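O-phospho-L-seryl-tRNA:Cys-tRNA synthase (Methanocaldococcus jannaschii DSM 2661, PDB 5X6B) probably converts O-phosphoseryl-tRNA(Cys) into cysteinyl-tRNA(Cys), using a pyridoxal phosphate held on a lysine. Local coordinates at residues T172-L177 / Y206-D211; N176-Y180 / L196-T200; L356-A360 / T387-K391; K376-G380 / Y404-A408. All coordinates share one frame; numbering follows the deposited sequence.

Interaction 1. Residues T172-L177 / Y206-D211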
# COMPACT_ATOMS: atom_id res chain seq x y z
N THR B 172 -30.47 -10.77 -19.64
CA THR B 172 -29.91 -11.12 -18.34
C THR B 172 -28.49 -11.68 -18.42
O THR B 172 -27.68 -11.48 -17.51
CB THR B 172 -30.80 -12.14 -17.61
OG1 THR B 172 -31.09 -13.24 -18.48
CG2 THR B 172 -32.11 -11.48 -17.17
N TYR B 173 -28.18 -12.38 -19.51
CA TYR B 173 -26.88 -13.03 -19.68
C TYR B 173 -26.50 -13.88 -18.47
O TYR B 173 -25.38 -13.80 -17.97
CB TYR B 173 -25.81 -11.98 -19.97
CG TYR B 173 -26.00 -11.31 -21.31
CD1 TYR B 173 -25.53 -11.91 -22.47
CD2 TYR B 173 -26.67 -10.10 -21.42
CE1 TYR B 173 -25.71 -11.32 -23.71
CE2 TYR B 173 -26.86 -9.50 -22.66
CZ TYR B 173 -26.37 -10.12 -23.80
OH TYR B 173 -26.54 -9.53 -25.03
N LYS B 174 -27.45 -14.69 -18.02
CA LYS B 174 -27.24 -15.58 -16.87
C LYS B 174 -26.59 -16.90 -17.28
O LYS B 174 -26.99 -17.53 -18.25
CB LYS B 174 -28.57 -15.86 -16.17
CG LYS B 174 -28.45 -16.83 -15.01
CD LYS B 174 -29.78 -17.13 -14.36
CE LYS B 174 -29.58 -18.05 -13.16
NZ LYS B 174 -30.84 -18.33 -12.44
N ILE B 175 -25.59 -17.31 -16.51
CA ILE B 175 -24.86 -18.55 -16.76
C ILE B 175 -25.66 -19.80 -16.38
O ILE B 175 -26.26 -19.86 -15.30
CB ILE B 175 -23.51 -18.57 -16.00
CG1 ILE B 175 -22.61 -17.43 -16.49
CG2 ILE B 175 -22.81 -19.91 -16.14
CD1 ILE B 175 -22.34 -17.47 -17.97
N ASN B 176 -25.66 -20.79 -17.27
CA ASN B 176 -26.21 -22.10 -16.96
C ASN B 176 -25.21 -22.89 -16.10
O ASN B 176 -24.35 -23.59 -16.63
CB ASN B 176 -26.53 -22.86 -18.25
CG ASN B 176 -27.31 -24.15 -18.00
OD1 ASN B 176 -27.38 -24.65 -16.88
ND2 ASN B 176 -27.88 -24.70 -19.06
N LEU B 177 -25.34 -22.78 -14.79
CA LEU B 177 -24.39 -23.43 -13.88
C LEU B 177 -24.44 -24.95 -14.00
O LEU B 177 -23.44 -25.63 -13.80
CB LEU B 177 -24.66 -23.00 -12.43
CG LEU B 177 -24.43 -21.52 -12.12
CD1 LEU B 177 -24.56 -21.23 -10.63
CD2 LEU B 177 -23.09 -21.06 -12.65
N TYR B 206 -21.72 -7.58 -16.30
CA TYR B 206 -23.13 -7.46 -15.97
C TYR B 206 -23.35 -7.43 -14.46
O TYR B 206 -24.37 -6.93 -13.99
CB TYR B 206 -23.92 -8.61 -16.60
CG TYR B 206 -23.80 -8.66 -18.11
CD1 TYR B 206 -24.48 -7.73 -18.90
CD2 TYR B 206 -23.01 -9.61 -18.75
CE1 TYR B 206 -24.37 -7.76 -20.28
CE2 TYR B 206 -22.89 -9.64 -20.13
CZ TYR B 206 -23.58 -8.71 -20.89
OH TYR B 206 -23.48 -8.72 -22.26
N GLY B 207 -22.38 -7.95 -13.72
CA GLY B 207 -22.48 -7.95 -12.27
C GLY B 207 -23.51 -8.94 -11.76
O GLY B 207 -24.22 -8.66 -10.79
N ASN B 208 -23.60 -10.08 -12.43
CA ASN B 208 -24.51 -11.15 -12.01
C ASN B 208 -23.87 -12.04 -10.96
O ASN B 208 -22.78 -12.57 -11.16
CB ASN B 208 -24.94 -12.00 -13.20
CG ASN B 208 -25.84 -11.25 -14.16
OD1 ASN B 208 -26.56 -10.34 -13.76
ND2 ASN B 208 -25.80 -11.64 -15.43
N LEU B 209 -24.56 -12.21 -9.84
CA LEU B 209 -24.14 -13.16 -8.82
C LEU B 209 -24.49 -14.58 -9.28
O LEU B 209 -25.41 -14.77 -10.08
CB LEU B 209 -24.82 -12.82 -7.48
CG LEU B 209 -24.48 -13.66 -6.25
CD1 LEU B 209 -22.98 -13.69 -6.00
CD2 LEU B 209 -25.22 -13.09 -5.05
N ASN B 210 -23.75 -15.57 -8.80
CA ASN B 210 -23.98 -16.95 -9.19
C ASN B 210 -23.99 -17.87 -7.98
O ASN B 210 -23.23 -17.68 -7.03
CB ASN B 210 -22.91 -17.40 -10.19
CG ASN B 210 -23.00 -16.67 -11.52
OD1 ASN B 210 -22.12 -15.88 -11.87
ND2 ASN B 210 -24.06 -16.93 -12.28
N ASP B 211 -24.86 -18.88 -8.00
CA ASP B 211 -24.94 -19.84 -6.90
C ASP B 211 -23.74 -20.78 -6.93
O ASP B 211 -23.81 -21.86 -7.53
CB ASP B 211 -26.25 -20.62 -6.95
CG ASP B 211 -26.49 -21.45 -5.70
OD1 ASP B 211 -25.76 -21.25 -4.71
OD2 ASP B 211 -27.41 -22.29 -5.71

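Interaction 2. Residues N176-Y180 / L196-T200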
# COMPACT_ATOMS: atom_id res chain seq x y z
N ASN B 176 -25.66 -20.79 -17.27
CA ASN B 176 -26.21 -22.10 -16.96
C ASN B 176 -25.21 -22.89 -16.10
O ASN B 176 -24.35 -23.59 -16.63
CB ASN B 176 -26.53 -22.86 -18.25
CG ASN B 176 -27.31 -24.15 -18.00
OD1 ASN B 176 -27.38 -24.65 -16.88
ND2 ASN B 176 -27.88 -24.70 -19.06
N LEU B 177 -25.34 -22.78 -14.79
CA LEU B 177 -24.39 -23.43 -13.88
C LEU B 177 -24.44 -24.95 -14.00
O LEU B 177 -23.44 -25.63 -13.80
CB LEU B 177 -24.66 -23.00 -12.43
CG LEU B 177 -24.43 -21.52 -12.12
CD1 LEU B 177 -24.56 -21.23 -10.63
CD2 LEU B 177 -23.09 -21.06 -12.65
N GLU B 178 -25.61 -25.47 -14.35
CA GLU B 178 -25.78 -26.91 -14.52
C GLU B 178 -25.08 -27.38 -15.78
O GLU B 178 -24.77 -28.56 -15.93
CB GLU B 178 -27.27 -27.27 -14.55
CG GLU B 178 -28.03 -26.91 -13.27
CD GLU B 178 -28.42 -25.44 -13.19
OE1 GLU B 178 -28.20 -24.70 -14.18
OE2 GLU B 178 -28.94 -25.01 -12.14
N GLY B 179 -24.82 -26.44 -16.69
CA GLY B 179 -24.13 -26.74 -17.94
C GLY B 179 -22.67 -27.12 -17.76
O GLY B 179 -22.01 -27.54 -18.71
N TYR B 180 -22.16 -26.96 -16.54
CA TYR B 180 -20.78 -27.33 -16.24
C TYR B 180 -20.58 -28.83 -16.42
O TYR B 180 -19.53 -29.27 -16.89
CB TYR B 180 -20.40 -26.93 -14.81
CG TYR B 180 -19.75 -25.57 -14.71
CD1 TYR B 180 -18.37 -25.43 -14.83
CD2 TYR B 180 -20.51 -24.43 -14.50
CE1 TYR B 180 -17.77 -24.18 -14.74
CE2 TYR B 180 -19.92 -23.18 -14.41
CZ TYR B 180 -18.55 -23.06 -14.53
OH TYR B 180 -17.97 -21.82 -14.44
N LEU B 196 -9.08 -28.04 -14.04
CA LEU B 196 -9.65 -27.03 -13.17
C LEU B 196 -11.04 -26.55 -13.60
O LEU B 196 -11.28 -26.26 -14.77
CB LEU B 196 -8.70 -25.83 -13.09
CG LEU B 196 -9.08 -24.71 -12.11
CD1 LEU B 196 -9.09 -25.24 -10.69
CD2 LEU B 196 -8.12 -23.54 -12.25
N ILE B 197 -11.94 -26.46 -12.62
CA ILE B 197 -13.23 -25.81 -12.83
C ILE B 197 -13.23 -24.40 -12.23
O ILE B 197 -12.89 -24.22 -11.06
CB ILE B 197 -14.37 -26.64 -12.21
CG1 ILE B 197 -14.39 -28.03 -12.82
CG2 ILE B 197 -15.71 -25.95 -12.43
CD1 ILE B 197 -15.37 -28.96 -12.16
N LEU B 198 -13.60 -23.42 -13.04
CA LEU B 198 -13.54 -22.02 -12.64
C LEU B 198 -14.89 -21.32 -12.77
O LEU B 198 -15.54 -21.40 -13.81
CB LEU B 198 -12.48 -21.29 -13.48
CG LEU B 198 -12.10 -19.84 -13.13
CD1 LEU B 198 -10.63 -19.61 -13.44
CD2 LEU B 198 -12.95 -18.84 -13.90
N LEU B 199 -15.31 -20.63 -11.71
CA LEU B 199 -16.55 -19.86 -11.75
C LEU B 199 -16.32 -18.40 -11.37
O LEU B 199 -15.89 -18.10 -10.25
CB LEU B 199 -17.60 -20.48 -10.83
CG LEU B 199 -18.91 -19.69 -10.70
CD1 LEU B 199 -19.61 -19.54 -12.04
CD2 LEU B 199 -19.83 -20.32 -9.67
N THR B 200 -16.60 -17.50 -12.30
CA THR B 200 -16.56 -16.08 -12.01
C THR B 200 -17.76 -15.74 -11.13
O THR B 200 -18.89 -15.64 -11.63
CB THR B 200 -16.60 -15.23 -13.29
OG1 THR B 200 -15.51 -15.61 -14.14
CG2 THR B 200 -16.47 -13.76 -12.96

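Interaction 3. Residues L356-A360 / T387-K391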
# COMPACT_ATOMS: atom_id res chain seq x y z
N LEU B 356 -29.22 7.96 -25.11
CA LEU B 356 -27.92 8.62 -25.23
C LEU B 356 -27.41 8.60 -26.68
O LEU B 356 -26.69 9.51 -27.09
CB LEU B 356 -26.91 7.96 -24.29
CG LEU B 356 -27.23 8.05 -22.79
CD1 LEU B 356 -26.11 7.47 -21.95
CD2 LEU B 356 -27.51 9.49 -22.38
N ASP B 357 -27.78 7.56 -27.44
CA ASP B 357 -27.53 7.49 -28.89
C ASP B 357 -28.35 8.56 -29.59
O ASP B 357 -27.86 9.29 -30.46
CB ASP B 357 -27.94 6.13 -29.45
CG ASP B 357 -26.93 5.06 -29.17
OD1 ASP B 357 -25.73 5.38 -29.02
OD2 ASP B 357 -27.36 3.89 -29.11
N GLU B 358 -29.62 8.61 -29.19
CA GLU B 358 -30.57 9.53 -29.78
C GLU B 358 -30.08 10.95 -29.61
O GLU B 358 -30.35 11.79 -30.45
CB GLU B 358 -31.95 9.38 -29.14
CG GLU B 358 -32.55 7.99 -29.23
CD GLU B 358 -33.84 7.88 -28.46
OE1 GLU B 358 -34.27 8.91 -27.88
OE2 GLU B 358 -34.44 6.78 -28.43
N ILE B 359 -29.35 11.22 -28.54
CA ILE B 359 -28.85 12.57 -28.32
C ILE B 359 -27.50 12.77 -29.01
O ILE B 359 -27.24 13.84 -29.57
CB ILE B 359 -28.72 12.89 -26.83
CG1 ILE B 359 -30.08 12.74 -26.15
CG2 ILE B 359 -28.21 14.30 -26.63
CD1 ILE B 359 -30.02 12.78 -24.64
N ALA B 360 -26.66 11.74 -28.99
CA ALA B 360 -25.32 11.83 -29.55
C ALA B 360 -25.34 12.15 -31.04
O ALA B 360 -24.55 12.97 -31.52
CB ALA B 360 -24.56 10.53 -29.32
N THR B 387 -22.28 5.55 -25.89
CA THR B 387 -23.64 6.00 -25.57
C THR B 387 -24.66 4.86 -25.64
O THR B 387 -25.75 4.96 -25.08
CB THR B 387 -24.09 7.15 -26.50
OG1 THR B 387 -23.99 6.74 -27.87
CG2 THR B 387 -23.23 8.38 -26.28
N LYS B 388 -24.32 3.78 -26.33
CA LYS B 388 -25.23 2.65 -26.44
C LYS B 388 -25.39 1.94 -25.09
O LYS B 388 -26.48 1.48 -24.74
CB LYS B 388 -24.75 1.66 -27.50
CG LYS B 388 -25.05 2.15 -28.89
CD LYS B 388 -24.87 1.12 -29.99
CE LYS B 388 -24.90 1.83 -31.34
NZ LYS B 388 -24.37 1.05 -32.49
N GLU B 389 -24.30 1.89 -24.34
CA GLU B 389 -24.28 1.28 -23.02
C GLU B 389 -23.49 2.17 -22.06
O GLU B 389 -22.68 2.99 -22.50
CB GLU B 389 -23.65 -0.11 -23.08
CG GLU B 389 -24.53 -1.17 -23.71
CD GLU B 389 -23.74 -2.37 -24.20
OE1 GLU B 389 -22.53 -2.45 -23.91
OE2 GLU B 389 -24.33 -3.24 -24.89
N ILE B 390 -23.74 2.03 -20.76
CA ILE B 390 -22.83 2.54 -19.73
C ILE B 390 -22.71 1.56 -18.57
O ILE B 390 -23.67 0.87 -18.22
CB ILE B 390 -23.25 3.92 -19.15
CG1 ILE B 390 -24.65 3.85 -18.53
CG2 ILE B 390 -23.17 5.01 -20.20
CD1 ILE B 390 -25.08 5.14 -17.87
N LYS B 391 -21.53 1.49 -17.97
CA LYS B 391 -21.32 0.73 -16.75
C LYS B 391 -21.01 1.69 -15.60
O LYS B 391 -20.19 2.59 -15.73
CB LYS B 391 -20.20 -0.29 -16.91
CG LYS B 391 -20.55 -1.44 -17.84
CD LYS B 391 -19.34 -2.31 -18.15
CE LYS B 391 -18.73 -2.90 -16.89
NZ LYS B 391 -17.60 -3.81 -17.23

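Interaction 4. Residues K376-G380 / Y404-A408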
# COMPACT_ATOMS: atom_id res chain seq x y z
N LYS B 376 -18.60 18.34 -16.48
CA LYS B 376 -19.09 19.69 -16.21
C LYS B 376 -19.84 19.73 -14.88
O LYS B 376 -19.94 20.78 -14.24
CB LYS B 376 -20.00 20.16 -17.35
CG LYS B 376 -20.41 21.62 -17.28
CD LYS B 376 -20.75 22.16 -18.67
CE LYS B 376 -20.97 23.67 -18.64
NZ LYS B 376 -21.39 24.19 -19.98
N ARG B 377 -20.35 18.58 -14.45
CA ARG B 377 -21.07 18.49 -13.18
C ARG B 377 -20.30 17.66 -12.17
O ARG B 377 -20.87 17.13 -11.21
CB ARG B 377 -22.47 17.91 -13.41
CG ARG B 377 -23.16 18.51 -14.61
CD ARG B 377 -24.65 18.26 -14.62
NE ARG B 377 -25.27 18.89 -15.78
CZ ARG B 377 -26.56 19.18 -15.87
NH1 ARG B 377 -27.04 19.75 -16.97
NH2 ARG B 377 -27.37 18.93 -14.85
N GLY B 378 -18.99 17.53 -12.39
CA GLY B 378 -18.10 16.91 -11.43
C GLY B 378 -18.26 15.41 -11.29
O GLY B 378 -18.07 14.85 -10.21
N ILE B 379 -18.58 14.74 -12.40
CA ILE B 379 -18.74 13.29 -12.40
C ILE B 379 -17.91 12.65 -13.50
O ILE B 379 -17.87 13.13 -14.63
CB ILE B 379 -20.22 12.88 -12.57
CG1 ILE B 379 -21.09 13.53 -11.49
CG2 ILE B 379 -20.37 11.38 -12.50
CD1 ILE B 379 -22.56 13.24 -11.64
N GLY B 380 -17.25 11.55 -13.17
CA GLY B 380 -16.51 10.79 -14.16
C GLY B 380 -16.60 9.31 -13.88
O GLY B 380 -17.36 8.87 -13.02
N TYR B 404 -27.27 12.95 -5.95
CA TYR B 404 -26.62 13.91 -6.83
C TYR B 404 -26.40 13.32 -8.22
O TYR B 404 -26.77 13.93 -9.23
CB TYR B 404 -25.29 14.37 -6.24
CG TYR B 404 -24.58 15.38 -7.10
CD1 TYR B 404 -24.84 16.74 -6.95
CD2 TYR B 404 -23.67 14.99 -8.07
CE1 TYR B 404 -24.20 17.68 -7.74
CE2 TYR B 404 -23.03 15.92 -8.87
CZ TYR B 404 -23.30 17.26 -8.69
OH TYR B 404 -22.67 18.20 -9.48
N VAL B 405 -25.79 12.14 -8.25
CA VAL B 405 -25.48 11.45 -9.50
C VAL B 405 -26.74 11.20 -10.34
O VAL B 405 -26.77 11.49 -11.54
CB VAL B 405 -24.78 10.11 -9.25
CG1 VAL B 405 -24.62 9.34 -10.56
CG2 VAL B 405 -23.43 10.34 -8.58
N VAL B 406 -27.77 10.66 -9.69
CA VAL B 406 -29.03 10.36 -10.36
C VAL B 406 -29.67 11.61 -10.95
O VAL B 406 -30.04 11.62 -12.13
CB VAL B 406 -30.03 9.69 -9.40
CG1 VAL B 406 -31.41 9.66 -10.02
CG2 VAL B 406 -29.57 8.28 -9.05
N ASN B 407 -29.79 12.65 -10.14
CA ASN B 407 -30.36 13.91 -10.61
C ASN B 407 -29.53 14.49 -11.75
O ASN B 407 -30.07 15.06 -12.70
CB ASN B 407 -30.46 14.93 -9.47
CG ASN B 407 -31.48 14.52 -8.42
OD1 ASN B 407 -32.43 13.79 -8.72
ND2 ASN B 407 -31.29 14.99 -7.19
N ALA B 408 -28.22 14.32 -11.65
CA ALA B 408 -27.29 14.81 -12.66
C ALA B 408 -27.61 14.21 -14.01
O ALA B 408 -27.84 14.93 -14.98
CB ALA B 408 -25.86 14.51 -12.26

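Interaction 1. Residues T172-L177 / Y206-D211
The rings of Y173 and Y206 lie one over the other in an offset stack, their planes only 9° apart and their centroids 4.4 Å from each other. The shift carries the Y206 hydroxyl over the centre of the Y173 ring, while Y173 CB sits above the Y206 face, 4.0 Å from that ring's centroid, as a CH-pi contact. Both tyrosines keep CG beside their own backbone N (chi1 -67° and -59°), and with these torsions each ring comes to lie over the other. Y166 meets Y173 edge-to-face.

The hydrogen bonding belongs to N208. Its ND2 donates to T172 O at 2.8 Å and, weakly, to Y173 O at 3.4 Å. Y173 O also accepts from N145, and N208 OD1 from the backbone N of I341, so the amide is fixed at both ends.

In the fold, 172-177 leads from strand 160-166 towards helix 179-188. The loop 206-211 runs from strand 194-200 to helix 212-221. Strands 160-166 and 194-200 belong to a mixed sheet whose strand order is that of fold-type I pyridoxal phosphate enzymes.

Beyond the amide, the aliphatic I175 and L177 pack on N210 and D211, with L177 CD1 4.1 Å from D211 CB.

Interaction 2. Residues N176-Y180 / L196-T200
Y180 brings its phenol across I197, L198 and L199, three successive residues of strand 194-200. Y180 CE1 lies 3.6 Å from I197 CG2, a branch set anti to the backbone N of I197. L199 CD1 comes within 3.7 Å of the Y180 hydroxyl. Both methyl groups approach obliquely from the same side of the ring, I197 CG2 beside CD1 and CE1 and L199 CD1 beside the hydroxyl.

The hydroxyl itself ends on the strand backbone. Y180 OH donates to L198 O at 2.5 Å, with the acceptor near the ring plane; the donor is tilted 29° from the carbonyl plane and the C=O...O angle is 136°. L177 adds a second apolar link, its CD2 lying 3.8 Å from L199 CD1 where the two leucines cross at about a right angle.

This is the join within a beta-alpha-beta crossover, in which helix 179-188 connects the parallel strands 160-166 and 194-200 and the tyrosine also touches V141 of the intervening strand. A type I turn from N176 to G179 leads into the helix, with G179 N 2.9 Å from N176 O and weakly capped by N176 OD1. V215 of helix 212-221 packs on L177, I197 and L199.

All five touching residues are buried, and a single side-chain hydrogen bond serves the one polar side-chain end among them. The tyrosine hydroxyl is therefore satisfied by a main-chain carbonyl while within this contact its ring packs on I197 and L199, which ties the beginning of the helix to a defined point along the strand.

Interaction 3. Residues L356-A360 / T387-K391
A mixed helix-to-strand contact, with an apolar side on L356 and a hydrogen bond between D357 and T387 beside it, joins helix 354-360 to the approach of strand 389-392, an outer strand of a three-stranded antiparallel sheet in the C-terminal part of the chain. T387 and L356 bring the two backbones close, with their CA atoms 5.0 Å apart. L356 CB meets T387 CB at 3.7 Å and lies against T387 O at 3.3 Å. Further along, L356 CD1 reaches I390 CG2 at 4.2 Å, extending the apolar surface onto the strand. T387 CG2 faces the helix one turn later, 4.0 Å from A360 CB.

The hydrogen bond runs from T387 OG1 to D357 OD1; its modelled length of 2.5 Å is shorter than usual and should not be relied on. The hydroxyl is placed between the backbone N and carbonyl carbon of T387 (chi1 56°), which turns OG1 to the carboxylate and sends the methyl along the helix, past L356 O. K388 follows with an extended chain, though its placement relative to D357 is only approximate.

Aromatic residues close the contact: F369 of helix 369-375 covers A360 and T387, F370 covers L356, and F336 lies against both L356 and I390. T387 O accepts a hydrogen bond from T353 OG1, while K388 and I390 pair by backbone with T353 and F351.

Chemically, T387 is divided, its methyl in the apolar layer, its hydroxyl on an acidic side chain and its carbonyl on a threonine. D357 is partly exposed, and the nearby lysine could add a modest electrostatic attraction.

Interaction 4. Residues K376-G380 / Y404-A408
Y404 and R377 meet through a hydrogen bond: Y404 OH donates to R377 O at 2.7 Å. The acceptor lies in the plane of the ring, at its edge, whereas the donor stands 34° out of the carbonyl plane. With CG anti to the backbone N (chi1 -179°), the tyrosine swings out from its helix far enough for the hydroxyl to arrive at this carbonyl.

The apolar part rests on I379. Its CD1 touches A408 CB at 3.6 Å and Y404 CE2 at 3.9 Å, with V405 CG2 a little further away at 4.3 Å, thus entering between residues one turn apart on the helix. The I379 and Y404 side chains run past each other in opposite directions.

Charge enters through R377, whose extended side chain follows the helix past A408 to a salt bridge between NH2 and E411.

The backbone shape matters too, for G378, with positive phi, is the C-prime residue of a Schellman motif that ends helix 369-375 and turns the chain into strand 379-380. That strand pairs in parallel with 56-57 and packs on helix 399-415, which in turn sets V406 against helix 317-331, while Y404 also packs on an apolar side chain of a neighbouring subunit.

From the N terminus, interactions 1 and 2 start from the same stretch, sharing N176 and L177. Interaction 2 closes the shorter loop, at 196-200, and interaction 1 the longer one, at 206-211; the two touch between N210 and the end of strand 194-200. Interaction 2 fastens the start of helix 179-188 to strand 194-200, and interaction 1 ties the segment before it to the loop leading to helix 212-221. Interactions 3 and 4 follow in series and cross each other, since 376-380 lies between 356-360 and 387-391, and 404-408 comes after both. They interlock the helices and short strands of the C-terminal part. Their centres are 16 Å apart, whereas interactions 2 and 4 lie on opposite sides of the chain's centre.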